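Local structure of myosin-I heavy chain (Dictyostelium discoideum, 5EJQ) at residues Glu39-Ser44 with Ile61-Leu66; Cys264-Lys269 with Val283-Val288; Ser339-Phe344 with Gly363-Thr368; Glu352-Leu357 with Asp377-Tyr382. The protein is an unconventional class VII myosin, an actin-based ATPase motor acting early in phagocytosis and in adhesion, here represented by its first MyTH4-FERM tail domain. The protein carries 3 engineered substitutions. All coordinates share one frame; numbering follows the deposited sequence.

Contact 1 of 4, residues Glu39-Ser44 with Ile61-Leu66; sequences ESEIES and IFSKVL. Engineered in segment 39-44: Glu39 (natural residue Lys), Glu43 (natural residue Lys). Unlike the reference sequence in segment 39-44: Glu41 (reference His).
In the MyTH4 domain of the myosin tail, the loop ahead of helix 52-70 folds back on that helix, and Ile42 of the loop closes over the ring of Phe62. Ile42 CG2 lies 4.0 Å from the centroid of the Phe62 ring, 8° off the normal, a CH-pi contact over one face. Ile42 CG1, flanked by both backbone neighbours of CA (chi1 52°), comes 3.6 Å from Phe62 CB, so both branches of the isoleucine are used. At the ring's edge Ser40 O approaches Phe62 CE2 at 3.3 Å. Replacing Phe62 with an alanine is likely to strip Ile42 CG2 of the ring face it covers and open a gap between loop and helix. Beside this apolar patch, Ser63 OG donates a 2.8 Å hydrogen bond to Glu41 OE1, meeting the carboxylate on its anti side and 32° out of its plane. A water makes weak bonds to Ile42 N and Ser63 OG. Leu66 CD1 packs against Glu41 CG at 3.8 Å. The engineered Glu39 adds its carbonyl oxygen, 3.7 Å from Leu66 CD1. Gln107 and Gln111 of helix 101-111 also touch Phe62, which thus joins loop and helices within the MyTH4 helical bundle.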
loop_
_atom_site.group_PDB
_atom_site.type_symbol
_atom_site.label_atom_id
_atom_site.label_comp_id
_atom_site.label_asym_id
_atom_site.label_seq_id
_atom_site.Cartn_x
_atom_site.Cartn_y
_atom_site.Cartn_z
ATOM N N GLU A 39 -26.874 -18.209 24.445
ATOM C CA GLU A 39 -26.643 -16.953 25.149
ATOM C C GLU A 39 -25.476 -17.070 26.094
ATOM O O GLU A 39 -24.831 -16.073 26.408
ATOM C CB GLU A 39 -27.878 -16.574 25.981
ATOM C CG GLU A 39 -29.090 -16.221 25.160
ATOM C CD GLU A 39 -30.289 -15.855 26.007
ATOM O OE1 GLU A 39 -30.164 -14.939 26.854
ATOM O OE2 GLU A 39 -31.355 -16.486 25.821
ATOM N N SER A 40 -25.284 -18.256 26.637
ATOM C CA SER A 40 -24.248 -18.471 27.631
ATOM C C SER A 40 -22.922 -18.834 26.971
ATOM O O SER A 40 -22.861 -19.233 25.802
ATOM C CB SER A 40 -24.678 -19.554 28.620
ATOM O OG SER A 40 -24.883 -20.785 27.940
ATOM N N GLU A 41 -21.870 -18.720 27.755
ATOM C CA GLU A 41 -20.509 -18.998 27.355
ATOM C C GLU A 41 -20.305 -20.474 27.144
ATOM O O GLU A 41 -20.954 -21.274 27.810
ATOM C CB GLU A 41 -19.545 -18.418 28.407
ATOM C CG GLU A 41 -19.463 -16.904 28.282
ATOM C CD GLU A 41 -18.956 -16.126 29.478
ATOM O OE1 GLU A 41 -18.200 -15.150 29.265
ATOM O OE2 GLU A 41 -19.356 -16.447 30.622
ATOM N N ILE A 42 -19.480 -20.847 26.155
ATOM C CA ILE A 42 -19.165 -22.261 25.918
ATOM C C ILE A 42 -18.170 -22.704 27.004
ATOM O O ILE A 42 -17.399 -21.872 27.485
ATOM C CB ILE A 42 -18.654 -22.553 24.477
ATOM C CG1 ILE A 42 -17.471 -21.622 24.074
ATOM C CG2 ILE A 42 -19.829 -22.513 23.471
ATOM C CD1 ILE A 42 -16.782 -21.921 22.662
ATOM N N GLU A 43 -18.208 -23.983 27.407
ATOM C CA GLU A 43 -17.325 -24.529 28.458
ATOM C C GLU A 43 -15.966 -24.976 27.883
ATOM O O GLU A 43 -14.998 -25.144 28.623
ATOM C CB GLU A 43 -17.991 -25.747 29.138
ATOM C CG GLU A 43 -19.323 -25.471 29.829
ATOM C CD GLU A 43 -20.371 -26.560 29.672
ATOM O OE1 GLU A 43 -20.260 -27.371 28.722
ATOM O OE2 GLU A 43 -21.329 -26.579 30.479
ATOM N N SER A 44 -15.924 -25.254 26.588
ATOM C CA SER A 44 -14.704 -25.681 25.910
ATOM C C SER A 44 -14.758 -25.155 24.477
ATOM O O SER A 44 -15.773 -24.590 24.077
ATOM C CB SER A 44 -14.593 -27.206 25.920
ATOM O OG SER A 44 -13.332 -27.630 25.422
ATOM N N ILE A 61 -12.493 -16.192 23.069
ATOM C CA ILE A 61 -12.996 -15.657 21.801
ATOM C C ILE A 61 -14.519 -15.671 21.794
ATOM O O ILE A 61 -15.122 -14.682 21.382
ATOM C CB ILE A 61 -12.359 -16.375 20.581
ATOM C CG1 ILE A 61 -10.917 -15.832 20.340
ATOM C CG2 ILE A 61 -13.235 -16.232 19.291
ATOM C CD1 ILE A 61 -10.032 -16.777 19.350
ATOM N N PHE A 62 -15.134 -16.771 22.263
ATOM C CA PHE A 62 -16.593 -16.873 22.313
ATOM C C PHE A 62 -17.243 -15.755 23.172
ATOM O O PHE A 62 -18.260 -15.189 22.757
ATOM C CB PHE A 62 -17.046 -18.271 22.730
ATOM C CG PHE A 62 -18.521 -18.513 22.476
ATOM C CD1 PHE A 62 -18.982 -18.847 21.202
ATOM C CD2 PHE A 62 -19.450 -18.398 23.506
ATOM C CE1 PHE A 62 -20.345 -19.056 20.966
ATOM C CE2 PHE A 62 -20.813 -18.590 23.267
ATOM C CZ PHE A 62 -21.252 -18.923 22.003
ATOM N N SER A 63 -16.632 -15.421 24.335
ATOM C CA SER A 63 -17.084 -14.353 25.238
ATOM C C SER A 63 -17.066 -13.012 24.511
ATOM O O SER A 63 -17.979 -12.215 24.699
ATOM C CB SER A 63 -16.171 -14.256 26.460
ATOM O OG SER A 63 -16.292 -15.413 27.269
ATOM N N LYS A 64 -16.003 -12.755 23.707
ATOM C CA LYS A 64 -15.859 -11.526 22.908
ATOM C C LYS A 64 -16.913 -11.463 21.801
ATOM O O LYS A 64 -17.376 -10.378 21.486
ATOM C CB LYS A 64 -14.433 -11.407 22.299
ATOM C CG LYS A 64 -13.293 -11.573 23.289
ATOM C CD LYS A 64 -13.162 -10.398 24.224
ATOM C CE LYS A 64 -12.041 -10.621 25.201
ATOM N NZ LYS A 64 -11.860 -9.446 26.080
ATOM N N VAL A 65 -17.283 -12.617 21.208
ATOM C CA VAL A 65 -18.329 -12.715 20.171
ATOM C C VAL A 65 -19.649 -12.260 20.817
ATOM O O VAL A 65 -20.341 -11.410 20.248
ATOM C CB VAL A 65 -18.426 -14.149 19.554
ATOM C CG1 VAL A 65 -19.676 -14.309 18.678
ATOM C CG2 VAL A 65 -17.169 -14.491 18.761
ATOM N N LEU A 66 -19.942 -12.783 22.038
ATOM C CA LEU A 66 -21.101 -12.424 22.866
ATOM C C LEU A 66 -21.074 -10.963 23.198
ATOM O O LEU A 66 -22.067 -10.282 22.966
ATOM C CB LEU A 66 -21.162 -13.247 24.170
ATOM C CG LEU A 66 -21.539 -14.706 24.021
ATOM C CD1 LEU A 66 -21.393 -15.435 25.345
ATOM C CD2 LEU A 66 -22.955 -14.858 23.486
HETATM O O HOH W 1 -17.036 -18.591 26.225
#

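Contact 2 of 4, residues Cys264-Lys269 with Val283-Val288; sequences CDVLSK and VNFKFV. With GLY (glycine), chain B.
Phe285 is the first residue of its strand to touch Val266 of the helix. Strand segment 285-288 runs nearly antiparallel to helix 264-269, at 163° with the short axes 10.7 Å apart, and side chains from both elements fill the gap. With CG anti to the backbone N (chi1 167°), the Phe285 ring extends to the helix, and Phe285 CZ meets Val266 CG1 at 3.7 Å. The approach is oblique, as is the longer one of Leu267 CD2 to Phe285 CE2, 4.3 Å. Phe287 comes next to the interior, its CE1 3.7 Å from Val266 CG1 and its CE2 3.7 Å from Leu267 CD2, so that its ring end is held between two helix residues. Phe285 CZ lies 3.6 Å above the plane of the Phe287 ring, over its centre, while Phe287 CE1 stands at the edge of the Phe285 ring: an edge-to-face pair. A serine in place of Phe287 would probably open a gap beneath Val266 and Leu267 and leave the Phe285 ring freer to turn. Branched aliphatic residues suit the helix here because their methyls fit against both rings. On its other side, Leu267 lines the pocket of a bound glycine, whose CA is 3.7 Å from Leu267 CB. Ile200 and Val202 of strand 200-205 also touch Leu267, completing the helix-on-sheet core of the ubiquitin-like first lobe of the FERM domain.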
loop_
_atom_site.group_PDB
_atom_site.type_symbol
_atom_site.label_atom_id
_atom_site.label_comp_id
_atom_site.label_asym_id
_atom_site.label_seq_id
_atom_site.Cartn_x
_atom_site.Cartn_y
_atom_site.Cartn_z
ATOM N N CYS A 264 -4.828 -1.264 2.816
ATOM C CA CYS A 264 -5.459 -1.271 4.143
ATOM C C CYS A 264 -4.498 -1.701 5.254
ATOM O O CYS A 264 -4.678 -1.271 6.384
ATOM C CB CYS A 264 -6.748 -2.082 4.153
ATOM S SG CYS A 264 -8.150 -1.209 3.417
ATOM N N ASP A 265 -3.465 -2.495 4.927
ATOM C CA ASP A 265 -2.418 -2.895 5.874
ATOM C C ASP A 265 -1.560 -1.683 6.251
ATOM O O ASP A 265 -1.221 -1.535 7.422
ATOM C CB ASP A 265 -1.563 -4.065 5.332
ATOM C CG ASP A 265 -2.222 -5.437 5.508
ATOM O OD1 ASP A 265 -3.179 -5.544 6.311
ATOM O OD2 ASP A 265 -1.756 -6.408 4.871
ATOM N N VAL A 266 -1.261 -0.783 5.268
ATOM C CA VAL A 266 -0.549 0.483 5.520
ATOM C C VAL A 266 -1.443 1.331 6.477
ATOM O O VAL A 266 -0.931 1.891 7.442
ATOM C CB VAL A 266 -0.214 1.248 4.201
ATOM C CG1 VAL A 266 0.340 2.653 4.480
ATOM C CG2 VAL A 266 0.748 0.455 3.324
ATOM N N LEU A 267 -2.773 1.367 6.253
ATOM C CA LEU A 267 -3.669 2.124 7.152
ATOM C C LEU A 267 -3.630 1.626 8.608
ATOM O O LEU A 267 -3.667 2.455 9.519
ATOM C CB LEU A 267 -5.125 2.173 6.641
ATOM C CG LEU A 267 -5.395 2.848 5.281
ATOM C CD1 LEU A 267 -6.894 2.838 4.977
ATOM C CD2 LEU A 267 -4.884 4.278 5.252
ATOM N N SER A 268 -3.584 0.290 8.838
ATOM C CA SER A 268 -3.512 -0.232 10.216
ATOM C C SER A 268 -2.174 0.201 10.859
ATOM O O SER A 268 -2.164 0.608 12.014
ATOM C CB SER A 268 -3.614 -1.754 10.243
ATOM O OG SER A 268 -4.757 -2.218 9.549
ATOM N N LYS A 269 -1.060 0.107 10.099
ATOM C CA LYS A 269 0.272 0.524 10.546
ATOM C C LYS A 269 0.287 1.996 10.935
ATOM O O LYS A 269 0.827 2.331 11.980
ATOM C CB LYS A 269 1.329 0.229 9.484
ATOM C CG LYS A 269 1.872 -1.195 9.548
ATOM C CD LYS A 269 2.997 -1.442 8.517
ATOM C CE LYS A 269 2.529 -1.414 7.071
ATOM N NZ LYS A 269 3.663 -1.472 6.111
ATOM N N VAL A 283 2.240 14.038 12.846
ATOM C CA VAL A 283 1.940 12.724 12.282
ATOM C C VAL A 283 1.381 12.879 10.868
ATOM O O VAL A 283 0.220 12.569 10.609
ATOM C CB VAL A 283 1.068 11.841 13.217
ATOM C CG1 VAL A 283 1.918 11.232 14.324
ATOM C CG2 VAL A 283 -0.117 12.616 13.804
ATOM N N ASN A 284 2.216 13.391 9.951
ATOM C CA ASN A 284 1.783 13.634 8.583
ATOM C C ASN A 284 1.991 12.424 7.692
ATOM O O ASN A 284 3.100 12.166 7.223
ATOM C CB ASN A 284 2.419 14.905 8.010
ATOM C CG ASN A 284 2.388 16.057 8.986
ATOM O OD1 ASN A 284 1.326 16.560 9.377
ATOM N ND2 ASN A 284 3.559 16.439 9.462
ATOM N N PHE A 285 0.911 11.689 7.470
ATOM C CA PHE A 285 0.896 10.509 6.620
ATOM C C PHE A 285 0.263 10.853 5.291
ATOM O O PHE A 285 -0.739 11.564 5.260
ATOM C CB PHE A 285 0.149 9.319 7.277
ATOM C CG PHE A 285 -0.159 8.199 6.303
ATOM C CD1 PHE A 285 0.844 7.340 5.867
ATOM C CD2 PHE A 285 -1.429 8.059 5.756
ATOM C CE1 PHE A 285 0.568 6.339 4.928
ATOM C CE2 PHE A 285 -1.699 7.070 4.805
ATOM C CZ PHE A 285 -0.701 6.211 4.407
ATOM N N LYS A 286 0.790 10.271 4.212
ATOM C CA LYS A 286 0.282 10.434 2.848
ATOM C C LYS A 286 0.568 9.176 2.048
ATOM O O LYS A 286 1.618 8.572 2.220
ATOM C CB LYS A 286 1.096 11.523 2.098
ATOM C CG LYS A 286 0.838 12.967 2.386
ATOM C CD LYS A 286 1.705 13.742 1.405
ATOM C CE LYS A 286 1.914 15.181 1.766
ATOM N NZ LYS A 286 2.499 15.929 0.624
ATOM N N PHE A 287 -0.306 8.852 1.105
ATOM C CA PHE A 287 -0.039 7.904 0.032
ATOM C C PHE A 287 0.376 8.861 -1.083
ATOM O O PHE A 287 -0.233 9.935 -1.217
ATOM C CB PHE A 287 -1.298 7.147 -0.418
ATOM C CG PHE A 287 -1.685 5.986 0.467
ATOM C CD1 PHE A 287 -0.854 4.875 0.591
ATOM C CD2 PHE A 287 -2.885 6.000 1.178
ATOM C CE1 PHE A 287 -1.242 3.772 1.376
ATOM C CE2 PHE A 287 -3.258 4.900 1.986
ATOM C CZ PHE A 287 -2.431 3.807 2.085
ATOM N N VAL A 288 1.430 8.512 -1.851
ATOM C CA VAL A 288 1.913 9.344 -2.954
ATOM C C VAL A 288 1.998 8.477 -4.215
ATOM O O VAL A 288 2.462 7.350 -4.152
ATOM C CB VAL A 288 3.245 10.091 -2.624
ATOM C CG1 VAL A 288 3.633 11.059 -3.738
ATOM C CG2 VAL A 288 3.149 10.851 -1.301
HETATM N N GLY B . -7.704 4.922 8.232
HETATM C CA GLY B . -6.971 4.139 9.221
HETATM C C GLY B . -5.896 4.961 9.921
HETATM O O GLY B . -6.122 5.383 11.077
HETATM O OXT GLY B . -4.827 5.177 9.316
#

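Contact 3 of 4, residues Ser339-Phe344 with Gly363-Thr368; sequences SLKLQF and GKYFTT
Both faces of the Tyr365 ring are covered: Leu342 CD1 stands over one, 3.8 Å from the centroid and 6° off the normal in a CH-pi contact, and Lys364 CG lies 3.5 Å above the opposite face. In the helical central lobe of the FERM domain, this tyrosine fastens the loop between helices 351-360 and 368-373 to helix 331-346. The leucine reaches the ring from two points, since Leu342 CB also meets Tyr365 CD1 at 3.7 Å. Backbone packs close here too, with Leu342 CA 3.7 Å from Tyr365 CD1. A tyrosine suits the place because its flat body fills the apolar gap while its OH hydrogen-bonds Glu345, just beyond the helix segment. Trp356 and Leu357 of helix 351-360 also touch it. Lys341 NZ and Lys364 NZ, like charges, stand only 5.2 Å apart without touching, and Lys341 has a cation-pi partner in Phe319. With Lys341 CG anti to the backbone N (chi1 -175°) and the chain bent at chi3, Lys341 CD comes 4.0 Å from Lys364 O.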
loop_
_atom_site.group_PDB
_atom_site.type_symbol
_atom_site.label_atom_id
_atom_site.label_comp_id
_atom_site.label_asym_id
_atom_site.label_seq_id
_atom_site.Cartn_x
_atom_site.Cartn_y
_atom_site.Cartn_z
ATOM N N SER A 339 14.648 29.077 -11.696
ATOM C CA SER A 339 14.373 30.400 -12.302
ATOM C C SER A 339 13.499 30.263 -13.537
ATOM O O SER A 339 12.647 31.125 -13.793
ATOM C CB SER A 339 15.673 31.134 -12.618
ATOM O OG SER A 339 16.489 30.384 -13.500
ATOM N N LEU A 340 13.685 29.162 -14.300
ATOM C CA LEU A 340 12.826 28.856 -15.450
ATOM C C LEU A 340 11.415 28.492 -14.990
ATOM O O LEU A 340 10.448 28.851 -15.662
ATOM C CB LEU A 340 13.404 27.714 -16.300
ATOM C CG LEU A 340 14.541 28.126 -17.235
ATOM C CD1 LEU A 340 15.265 26.906 -17.760
ATOM C CD2 LEU A 340 14.037 29.062 -18.362
ATOM N N LYS A 341 11.305 27.775 -13.847
ATOM C CA LYS A 341 10.008 27.403 -13.278
ATOM C C LYS A 341 9.258 28.661 -12.845
ATOM O O LYS A 341 8.058 28.790 -13.136
ATOM C CB LYS A 341 10.154 26.422 -12.100
ATOM C CG LYS A 341 8.781 25.952 -11.586
ATOM C CD LYS A 341 8.882 24.759 -10.699
ATOM C CE LYS A 341 8.378 23.511 -11.383
ATOM N NZ LYS A 341 8.154 22.390 -10.421
ATOM N N LEU A 342 9.970 29.594 -12.178
ATOM C CA LEU A 342 9.374 30.881 -11.780
ATOM C C LEU A 342 8.933 31.660 -13.030
ATOM O O LEU A 342 7.804 32.154 -13.062
ATOM C CB LEU A 342 10.341 31.692 -10.896
ATOM C CG LEU A 342 9.882 33.075 -10.393
ATOM C CD1 LEU A 342 8.570 33.000 -9.556
ATOM C CD2 LEU A 342 10.961 33.698 -9.565
ATOM N N GLN A 343 9.790 31.699 -14.090
ATOM C CA GLN A 343 9.435 32.344 -15.358
ATOM C C GLN A 343 8.177 31.693 -15.942
ATOM O O GLN A 343 7.282 32.409 -16.386
ATOM C CB GLN A 343 10.598 32.309 -16.384
ATOM C CG GLN A 343 10.254 32.974 -17.739
ATOM C CD GLN A 343 10.127 34.483 -17.679
ATOM O OE1 GLN A 343 10.689 35.145 -16.814
ATOM N NE2 GLN A 343 9.394 35.066 -18.616
ATOM N N PHE A 344 8.102 30.333 -15.925
ATOM C CA PHE A 344 6.942 29.592 -16.423
ATOM C C PHE A 344 5.656 29.964 -15.654
ATOM O O PHE A 344 4.602 30.098 -16.266
ATOM C CB PHE A 344 7.174 28.064 -16.358
ATOM C CG PHE A 344 5.919 27.227 -16.560
ATOM C CD1 PHE A 344 5.289 27.171 -17.804
ATOM C CD2 PHE A 344 5.346 26.532 -15.497
ATOM C CE1 PHE A 344 4.118 26.424 -17.989
ATOM C CE2 PHE A 344 4.169 25.787 -15.678
ATOM C CZ PHE A 344 3.567 25.733 -16.927
ATOM N N GLY A 363 11.748 25.948 -1.389
ATOM C CA GLY A 363 11.383 24.597 -1.809
ATOM C C GLY A 363 10.517 24.537 -3.053
ATOM O O GLY A 363 10.129 23.454 -3.485
ATOM N N LYS A 364 10.238 25.702 -3.656
ATOM C CA LYS A 364 9.396 25.881 -4.830
ATOM C C LYS A 364 10.228 26.377 -6.053
ATOM O O LYS A 364 10.237 25.728 -7.106
ATOM C CB LYS A 364 8.256 26.858 -4.454
ATOM C CG LYS A 364 7.233 27.153 -5.532
ATOM C CD LYS A 364 6.160 26.095 -5.706
ATOM C CE LYS A 364 5.225 26.504 -6.824
ATOM N NZ LYS A 364 4.814 25.354 -7.668
ATOM N N TYR A 365 10.933 27.503 -5.901
ATOM C CA TYR A 365 11.744 28.071 -6.971
ATOM C C TYR A 365 13.207 28.058 -6.628
ATOM O O TYR A 365 14.033 28.293 -7.496
ATOM C CB TYR A 365 11.277 29.493 -7.310
ATOM C CG TYR A 365 9.788 29.597 -7.539
ATOM C CD1 TYR A 365 9.186 28.991 -8.643
ATOM C CD2 TYR A 365 8.974 30.302 -6.654
ATOM C CE1 TYR A 365 7.807 29.064 -8.845
ATOM C CE2 TYR A 365 7.600 30.392 -6.850
ATOM C CZ TYR A 365 7.019 29.769 -7.946
ATOM O OH TYR A 365 5.665 29.881 -8.137
ATOM N N PHE A 366 13.534 27.816 -5.356
ATOM C CA PHE A 366 14.902 27.778 -4.851
ATOM C C PHE A 366 14.964 26.983 -3.555
ATOM O O PHE A 366 13.953 26.852 -2.870
ATOM C CB PHE A 366 15.505 29.205 -4.675
ATOM C CG PHE A 366 14.636 30.241 -3.996
ATOM C CD1 PHE A 366 14.499 30.262 -2.614
ATOM C CD2 PHE A 366 14.034 31.253 -4.731
ATOM C CE1 PHE A 366 13.680 31.209 -1.988
ATOM C CE2 PHE A 366 13.239 32.223 -4.101
ATOM C CZ PHE A 366 13.073 32.198 -2.734
ATOM N N THR A 367 16.150 26.471 -3.212
ATOM C CA THR A 367 16.331 25.707 -1.974
ATOM C C THR A 367 16.644 26.657 -0.822
ATOM O O THR A 367 16.626 27.888 -1.002
ATOM C CB THR A 367 17.433 24.644 -2.125
ATOM O OG1 THR A 367 18.686 25.298 -2.343
ATOM C CG2 THR A 367 17.133 23.617 -3.219
ATOM N N THR A 368 16.927 26.067 0.369
ATOM C CA THR A 368 17.298 26.754 1.604
ATOM C C THR A 368 18.663 27.410 1.402
ATOM O O THR A 368 18.791 28.602 1.650
ATOM C CB THR A 368 17.211 25.771 2.782
ATOM O OG1 THR A 368 15.867 25.283 2.854
ATOM C CG2 THR A 368 17.602 26.406 4.119
#

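Contact 4 of 4, residues Glu352-Leu357 with Asp377-Tyr382; sequences EIRAWL and DFINKY
Helices 352-357 and 377-382 run roughly antiparallel, at 145° with their short axes 12.0 Å apart, a wide spacing bridged by long side chains in the helical central lobe of the FERM domain. Ile379 CD1 meets Leu357 CD1 at 3.6 Å as the two chains run alongside in opposing senses. Ile379 CG1 lies 4.3 Å above one face of the Arg354 guanidinium, and Ile379 CG2 comes 3.4 Å from Arg354 NH1. Arginine suits this rim because its extended chain lies across the isoleucine and carries NH2 on to a salt bridge with Asp376. Leu357 CD1 also reaches the edge of the Phe378 ring, 4.0 Å from CE2. Ile353 CG2 packs 3.7 Å from Tyr382 CE2, the two side chains roughly perpendicular. Tyr382 CG is anti to the backbone N (chi1 170°), which sends the ring toward Ile353; its OH is hydrogen-bonded to Ser347 O, in the link before helix 351-360. At the rim a water accepts from Arg354 NH1 and donates to Asn380 OD1, 3.2 Å from each.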
loop_
_atom_site.group_PDB
_atom_site.type_symbol
_atom_site.label_atom_id
_atom_site.label_comp_id
_atom_site.label_asym_id
_atom_site.label_seq_id
_atom_site.Cartn_x
_atom_site.Cartn_y
_atom_site.Cartn_z
ATOM N N GLU A 352 8.001 43.409 -7.307
ATOM C CA GLU A 352 6.921 42.842 -6.492
ATOM C C GLU A 352 7.129 41.334 -6.328
ATOM O O GLU A 352 6.960 40.819 -5.221
ATOM C CB GLU A 352 5.541 43.146 -7.106
ATOM C CG GLU A 352 5.126 44.616 -7.021
ATOM C CD GLU A 352 5.930 45.625 -7.825
ATOM O OE1 GLU A 352 6.144 45.401 -9.040
ATOM O OE2 GLU A 352 6.365 46.637 -7.229
ATOM N N ILE A 353 7.547 40.634 -7.420
ATOM C CA ILE A 353 7.852 39.191 -7.383
ATOM C C ILE A 353 9.065 39.000 -6.473
ATOM O O ILE A 353 9.056 38.122 -5.619
ATOM C CB ILE A 353 8.022 38.572 -8.807
ATOM C CG1 ILE A 353 6.645 38.394 -9.474
ATOM C CG2 ILE A 353 8.794 37.225 -8.767
ATOM C CD1 ILE A 353 6.655 38.247 -11.068
ATOM N N ARG A 354 10.062 39.888 -6.610
ATOM C CA ARG A 354 11.272 39.893 -5.796
ATOM C C ARG A 354 10.966 40.014 -4.293
ATOM O O ARG A 354 11.593 39.314 -3.508
ATOM C CB ARG A 354 12.238 41.008 -6.250
ATOM C CG ARG A 354 13.634 40.828 -5.672
ATOM C CD ARG A 354 14.449 42.104 -5.620
ATOM N NE ARG A 354 15.708 41.862 -4.911
ATOM C CZ ARG A 354 16.903 41.812 -5.487
ATOM N NH1 ARG A 354 17.034 42.051 -6.787
ATOM N NH2 ARG A 354 17.982 41.558 -4.763
ATOM N N ALA A 355 10.020 40.902 -3.900
ATOM C CA ALA A 355 9.648 41.112 -2.486
ATOM C C ALA A 355 8.882 39.911 -1.929
ATOM O O ALA A 355 9.059 39.554 -0.766
ATOM C CB ALA A 355 8.821 42.382 -2.337
ATOM N N TRP A 356 8.057 39.284 -2.779
ATOM C CA TRP A 356 7.229 38.115 -2.477
ATOM C C TRP A 356 8.061 36.829 -2.271
ATOM O O TRP A 356 7.717 36.024 -1.407
ATOM C CB TRP A 356 6.194 37.930 -3.613
ATOM C CG TRP A 356 5.255 36.766 -3.466
ATOM C CD1 TRP A 356 3.994 36.793 -2.950
ATOM C CD2 TRP A 356 5.481 35.414 -3.909
ATOM N NE1 TRP A 356 3.425 35.538 -3.019
ATOM C CE2 TRP A 356 4.318 34.671 -3.598
ATOM C CE3 TRP A 356 6.569 34.749 -4.506
ATOM C CZ2 TRP A 356 4.211 33.296 -3.866
ATOM C CZ3 TRP A 356 6.467 33.389 -4.765
ATOM C CH2 TRP A 356 5.303 32.673 -4.442
ATOM N N LEU A 357 9.125 36.624 -3.078
ATOM C CA LEU A 357 9.957 35.406 -3.074
ATOM C C LEU A 357 10.533 34.976 -1.699
ATOM O O LEU A 357 10.411 33.778 -1.413
ATOM C CB LEU A 357 11.085 35.462 -4.121
ATOM C CG LEU A 357 10.651 35.219 -5.566
ATOM C CD1 LEU A 357 11.729 35.660 -6.524
ATOM C CD2 LEU A 357 10.282 33.762 -5.809
ATOM N N ASP A 377 22.048 35.907 -7.174
ATOM C CA ASP A 377 22.401 35.014 -8.293
ATOM C C ASP A 377 21.124 34.375 -8.855
ATOM O O ASP A 377 20.997 34.264 -10.064
ATOM C CB ASP A 377 23.409 33.937 -7.856
ATOM C CG ASP A 377 24.804 34.472 -7.566
ATOM O OD1 ASP A 377 25.246 35.406 -8.276
ATOM O OD2 ASP A 377 25.459 33.950 -6.638
ATOM N N PHE A 378 20.155 34.027 -7.983
ATOM C CA PHE A 378 18.860 33.492 -8.413
ATOM C C PHE A 378 18.110 34.557 -9.218
ATOM O O PHE A 378 17.685 34.289 -10.350
ATOM C CB PHE A 378 18.010 32.988 -7.220
ATOM C CG PHE A 378 16.624 32.576 -7.654
ATOM C CD1 PHE A 378 16.392 31.308 -8.183
ATOM C CD2 PHE A 378 15.569 33.483 -7.626
ATOM C CE1 PHE A 378 15.131 30.955 -8.663
ATOM C CE2 PHE A 378 14.312 33.128 -8.123
ATOM C CZ PHE A 378 14.094 31.857 -8.608
ATOM N N ILE A 379 17.959 35.764 -8.632
ATOM C CA ILE A 379 17.285 36.922 -9.247
ATOM C C ILE A 379 17.927 37.291 -10.589
ATOM O O ILE A 379 17.211 37.484 -11.577
ATOM C CB ILE A 379 17.207 38.123 -8.246
ATOM C CG1 ILE A 379 16.299 37.812 -7.033
ATOM C CG2 ILE A 379 16.809 39.434 -8.934
ATOM C CD1 ILE A 379 14.733 37.530 -7.337
ATOM N N ASN A 380 19.271 37.325 -10.642
ATOM C CA ASN A 380 19.995 37.634 -11.874
ATOM C C ASN A 380 19.706 36.596 -12.948
ATOM O O ASN A 380 19.457 36.961 -14.099
ATOM C CB ASN A 380 21.504 37.818 -11.626
ATOM C CG ASN A 380 21.872 39.090 -10.880
ATOM O OD1 ASN A 380 21.100 40.058 -10.783
ATOM N ND2 ASN A 380 23.066 39.108 -10.316
ATOM N N LYS A 381 19.667 35.307 -12.566
ATOM C CA LYS A 381 19.327 34.255 -13.524
ATOM C C LYS A 381 17.878 34.406 -13.994
ATOM O O LYS A 381 17.605 34.337 -15.186
ATOM C CB LYS A 381 19.592 32.856 -12.935
ATOM C CG LYS A 381 19.624 31.741 -13.981
ATOM C CD LYS A 381 20.890 31.781 -14.872
ATOM C CE LYS A 381 20.877 30.619 -15.839
ATOM N NZ LYS A 381 21.839 30.813 -16.951
ATOM N N TYR A 382 16.957 34.657 -13.062
ATOM C CA TYR A 382 15.546 34.870 -13.378
ATOM C C TYR A 382 15.321 36.044 -14.364
ATOM O O TYR A 382 14.578 35.873 -15.330
ATOM C CB TYR A 382 14.742 35.025 -12.075
ATOM C CG TYR A 382 13.301 35.474 -12.218
ATOM C CD1 TYR A 382 12.451 34.876 -13.147
ATOM C CD2 TYR A 382 12.744 36.382 -11.318
ATOM C CE1 TYR A 382 11.110 35.250 -13.243
ATOM C CE2 TYR A 382 11.395 36.729 -11.379
ATOM C CZ TYR A 382 10.586 36.171 -12.350
ATOM O OH TYR A 382 9.276 36.576 -12.437
HETATM O O HOH W 2 19.735 40.833 -7.941
#

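In the fold
Contacts 3 and 4 belong to one helical lobe, their centres about 9 Å apart and their segments alternating along the chain; they touch directly, with Leu342 CD2 3.6 Å from Tyr382 CE2, so both draw on a shared apolar core. Contact 2, about 30 Å from contact 3 between centres, is also buried but joins a helix to a sheet, and aromatic rings with aliphatic methyls do all the work across it. Contact 1 stands apart in the MyTH4 domain, about 64 Å from contact 3 between centres. It is partly exposed, and it alone has a direct hydrogen bond across its segments. Contact 4 carries polar groups at its rim, bridged by water.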